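Local coordinates for protein 7,8-dihydro-6-hydroxymethylpterin pyrophosphokinase-dihydropteroate synthase (Plasmodium falciparum, PDB 6JWS) that probably catalyses two successive steps of folate biosynthesis, pyrophosphorylation of hydroxymethyldihydropterin by ATP and condensation of the resulting diphosphate with 4-aminobenzoate to dihydropteroate, at residues B[181-184]-B[185-189]. The protein carries 1 engineered substitution. Sequence-based numbering, arbitrary orientation.
Sequences LVVI and KYIEE. With ATP (adenosine-5'-triphosphate), chain J.
Leu181 and Lys185 lie one helical turn apart, their side chains running side by side toward ATP. Leu181 O accepts the Lys185 N-H at 2.7 Å, and Leu181 CD1 packs on Lys185 CE at 3.7 Å. The same methyl carbon lies 3.7 Å from C2 of the adenine. With CG beside its backbone N (chi1 -69°), a bend at chi2 (-62°) sets the lysine chain alongside the leucine, and NZ stops 4.0 Å from ATP O1A, too long for a direct bond but close enough for a probable electrostatic pull on the alpha-phosphate. Val182 O takes the Tyr186 N-H at 2.9 Å. Val183 O receives Ile187 N (169° at the hydrogen), while Val183 CG1 and Ile187 CD1 touch only loosely, 4.4 Å apart. Ile184 O accepts Glu188 N, the fourth i to i+4 bond across the segments. Ile184 CG2 packs on Glu188 OE2 at 3.8 Å, and OE2 accepts a hydrogen bond from Ile209 N, between the magnesium-binding Asp208 and Asp210; Glu188 is itself a known magnesium ligand of this protein, though not metal-bound here. Within the HPPK part, Ile184 and Ile187 of helix 177-190 pack against strand 208-214, whereas Val182 and Tyr186 face helices 228-236 and 304-309.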
ATOM      1  N   LEU B 181     -33.770  37.437  -4.484  1.00 34.76           N
ATOM      2  CA  LEU B 181     -33.701  36.811  -5.795  1.00 33.64           C
ATOM      3  C   LEU B 181     -33.510  37.865  -6.886  1.00 33.63           C
ATOM      4  O   LEU B 181     -32.756  37.649  -7.841  1.00 33.09           O
ATOM      5  CB  LEU B 181     -34.951  35.961  -6.023  1.00 36.99           C
ATOM      6  CG  LEU B 181     -34.981  35.197  -7.344  1.00 37.94           C
ATOM      7  CD1 LEU B 181     -33.767  34.284  -7.481  1.00 37.02           C
ATOM      8  CD2 LEU B 181     -36.270  34.399  -7.457  1.00 40.38           C
ATOM      9  N   VAL B 182     -34.171  39.020  -6.727  1.00 32.37           N
ATOM     10  CA  VAL B 182     -34.031  40.101  -7.694  1.00 33.33           C
ATOM     11  C   VAL B 182     -32.562  40.511  -7.783  1.00 32.62           C
ATOM     12  O   VAL B 182     -31.993  40.537  -8.876  1.00 31.54           O
ATOM     13  CB  VAL B 182     -34.948  41.303  -7.368  1.00 34.71           C
ATOM     14  CG1 VAL B 182     -34.654  42.498  -8.269  1.00 31.96           C
ATOM     15  CG2 VAL B 182     -36.431  40.929  -7.406  1.00 31.12           C
ATOM     16  N   VAL B 183     -31.942  40.795  -6.625  1.00 32.45           N
ATOM     17  CA  VAL B 183     -30.530  41.160  -6.597  1.00 33.73           C
ATOM     18  C   VAL B 183     -29.663  40.032  -7.163  1.00 34.82           C
ATOM     19  O   VAL B 183     -28.688  40.299  -7.867  1.00 37.84           O
ATOM     20  CB  VAL B 183     -30.039  41.604  -5.207  1.00 34.39           C
ATOM     21  CG1 VAL B 183     -28.611  42.121  -5.282  1.00 35.43           C
ATOM     22  CG2 VAL B 183     -30.939  42.663  -4.587  1.00 33.75           C
ATOM     23  N   ILE B 184     -30.021  38.774  -6.868  1.00 33.47           N
ATOM     24  CA  ILE B 184     -29.261  37.642  -7.374  1.00 33.64           C
ATOM     25  C   ILE B 184     -29.344  37.620  -8.898  1.00 37.45           C
ATOM     26  O   ILE B 184     -28.340  37.383  -9.578  1.00 40.23           O
ATOM     27  CB  ILE B 184     -29.741  36.322  -6.734  1.00 34.43           C
ATOM     28  CG1 ILE B 184     -29.203  36.156  -5.309  1.00 33.90           C
ATOM     29  CG2 ILE B 184     -29.382  35.129  -7.612  1.00 33.63           C
ATOM     30  CD1 ILE B 184     -30.011  35.204  -4.460  1.00 32.34           C
ATOM     31  N   LYS B 185     -30.552  37.865  -9.428  1.00 40.38           N
ATOM     32  CA  LYS B 185     -30.773  37.927 -10.868  1.00 41.08           C
ATOM     33  C   LYS B 185     -29.919  39.035 -11.476  1.00 39.06           C
ATOM     34  O   LYS B 185     -29.366  38.854 -12.555  1.00 38.54           O
ATOM     35  CB  LYS B 185     -32.262  38.082 -11.197  1.00 42.71           C
ATOM     36  CG  LYS B 185     -33.122  36.867 -10.880  1.00 40.90           C
ATOM     37  CD  LYS B 185     -32.726  35.636 -11.671  1.00 42.07           C
ATOM     38  CE  LYS B 185     -33.362  34.372 -11.126  1.00 42.40           C
ATOM     39  NZ  LYS B 185     -33.113  33.218 -12.017  1.00 42.53           N
ATOM     40  N   TYR B 186     -29.786  40.154 -10.753  1.00 40.72           N
ATOM     41  CA  TYR B 186     -28.899  41.228 -11.172  1.00 44.75           C
ATOM     42  C   TYR B 186     -27.465  40.706 -11.258  1.00 45.58           C
ATOM     43  O   TYR B 186     -26.828  40.819 -12.310  1.00 46.74           O
ATOM     44  CB  TYR B 186     -29.053  42.464 -10.277  1.00 51.34           C
ATOM     45  CG  TYR B 186     -28.246  43.652 -10.739  1.00 57.77           C
ATOM     46  CD1 TYR B 186     -28.602  44.354 -11.882  1.00 60.13           C
ATOM     47  CD2 TYR B 186     -27.112  44.063 -10.055  1.00 59.45           C
ATOM     48  CE1 TYR B 186     -27.863  45.436 -12.333  1.00 62.95           C
ATOM     49  CE2 TYR B 186     -26.366  45.149 -10.488  1.00 64.57           C
ATOM     50  CZ  TYR B 186     -26.740  45.836 -11.630  1.00 65.87           C
ATOM     51  OH  TYR B 186     -26.011  46.899 -12.076  1.00 69.46           O
ATOM     52  N   ILE B 187     -26.990  40.096 -10.159  1.00 43.79           N
ATOM     53  CA  ILE B 187     -25.654  39.514 -10.092  1.00 39.81           C
ATOM     54  C   ILE B 187     -25.417  38.576 -11.279  1.00 38.42           C
ATOM     55  O   ILE B 187     -24.386  38.673 -11.939  1.00 38.70           O
ATOM     56  CB  ILE B 187     -25.406  38.836  -8.723  1.00 38.23           C
ATOM     57  CG1 ILE B 187     -25.225  39.867  -7.609  1.00 34.19           C
ATOM     58  CG2 ILE B 187     -24.221  37.875  -8.782  1.00 38.26           C
ATOM     59  CD1 ILE B 187     -25.412  39.311  -6.223  1.00 32.37           C
ATOM     60  N   GLU B 188     -26.376  37.686 -11.573  1.00 38.10           N
ATOM     61  CA  GLU B 188     -26.187  36.745 -12.673  1.00 41.42           C
ATOM     62  C   GLU B 188     -25.956  37.506 -13.974  1.00 42.27           C
ATOM     63  O   GLU B 188     -25.016  37.195 -14.705  1.00 42.31           O
ATOM     64  CB  GLU B 188     -27.363  35.776 -12.853  1.00 40.89           C
ATOM     65  CG  GLU B 188     -27.509  34.770 -11.730  1.00 42.70           C
ATOM     66  CD  GLU B 188     -28.571  33.700 -11.902  1.00 45.93           C
ATOM     67  OE1 GLU B 188     -28.819  33.273 -13.046  1.00 52.46           O
ATOM     68  OE2 GLU B 188     -29.137  33.274 -10.880  1.00 53.46           O
ATOM     69  N   GLU B 189     -26.825  38.492 -14.239  1.00 45.97           N
ATOM     70  CA  GLU B 189     -26.785  39.287 -15.458  1.00 45.73           C
ATOM     71  C   GLU B 189     -25.450  40.020 -15.564  1.00 42.78           C
ATOM     72  O   GLU B 189     -24.868  40.064 -16.645  1.00 42.13           O
ATOM     73  CB  GLU B 189     -27.951  40.278 -15.527  1.00 50.26           C
ATOM     74  CG  GLU B 189     -29.267  39.664 -15.973  1.00 53.71           C
ATOM     75  CD  GLU B 189     -29.289  39.060 -17.371  1.00 63.89           C
ATOM     76  OE1 GLU B 189     -28.497  39.520 -18.240  1.00 59.51           O
ATOM     77  OE2 GLU B 189     -30.109  38.129 -17.596  1.00 62.88           O
TER
HETATM   78  PG  ATP J 802     -34.499  26.577 -10.276  1.00 96.31           P
HETATM   79  O1G ATP J 802     -33.713  25.279 -10.229  1.00 95.12           O
HETATM   80  O2G ATP J 802     -35.900  26.438  -9.702  1.00 81.77           O
HETATM   81  O3G ATP J 802     -33.731  27.724  -9.652  1.00 81.21           O
HETATM   82  PB  ATP J 802     -34.031  26.455 -13.241  1.00 77.43           P
HETATM   83  O1B ATP J 802     -34.995  26.720 -14.345  1.00 82.66           O
HETATM   84  O2B ATP J 802     -33.416  25.096 -13.110  1.00 81.12           O
HETATM   85  O3B ATP J 802     -34.708  26.908 -11.857  1.00 82.61           O
HETATM   86  PA  ATP J 802     -32.765  29.093 -13.100  1.00 88.18           P
HETATM   87  O1A ATP J 802     -32.138  29.330 -11.760  1.00 87.24           O
HETATM   88  O2A ATP J 802     -32.152  29.750 -14.293  1.00 88.54           O
HETATM   89  O3A ATP J 802     -32.839  27.513 -13.355  1.00 79.63           O
HETATM   90  O5' ATP J 802     -34.327  29.464 -13.037  1.00 75.90           O
HETATM   91  C5' ATP J 802     -34.879  29.896 -11.766  1.00 66.62           C
HETATM   92  C4' ATP J 802     -36.380  29.969 -11.873  1.00 58.58           C
HETATM   93  O4' ATP J 802     -36.992  29.317 -10.728  1.00 49.98           O
HETATM   94  C3' ATP J 802     -36.957  31.389 -11.898  1.00 55.61           C
HETATM   95  O3' ATP J 802     -38.094  31.405 -12.752  1.00 58.21           O
HETATM   96  C2' ATP J 802     -37.250  31.645 -10.417  1.00 50.80           C
HETATM   97  O2' ATP J 802     -38.301  32.546 -10.156  1.00 55.43           O
HETATM   98  C1' ATP J 802     -37.686  30.265  -9.943  1.00 45.08           C
HETATM   99  N9  ATP J 802     -37.404  30.030  -8.526  1.00 38.10           N
HETATM  100  C8  ATP J 802     -38.301  29.584  -7.592  1.00 37.18           C
HETATM  101  N7  ATP J 802     -37.770  29.462  -6.397  1.00 35.78           N
HETATM  102  C5  ATP J 802     -36.440  29.823  -6.571  1.00 32.54           C
HETATM  103  C6  ATP J 802     -35.353  29.880  -5.677  1.00 29.74           C
HETATM  104  N6  ATP J 802     -35.455  29.572  -4.390  1.00 25.12           N
HETATM  105  N1  ATP J 802     -34.155  30.288  -6.170  1.00 30.50           N
HETATM  106  C2  ATP J 802     -34.068  30.603  -7.471  1.00 30.01           C
HETATM  107  N3  ATP J 802     -35.023  30.581  -8.400  1.00 32.46           N
HETATM  108  C4  ATP J 802     -36.201  30.180  -7.879  1.00 33.68           C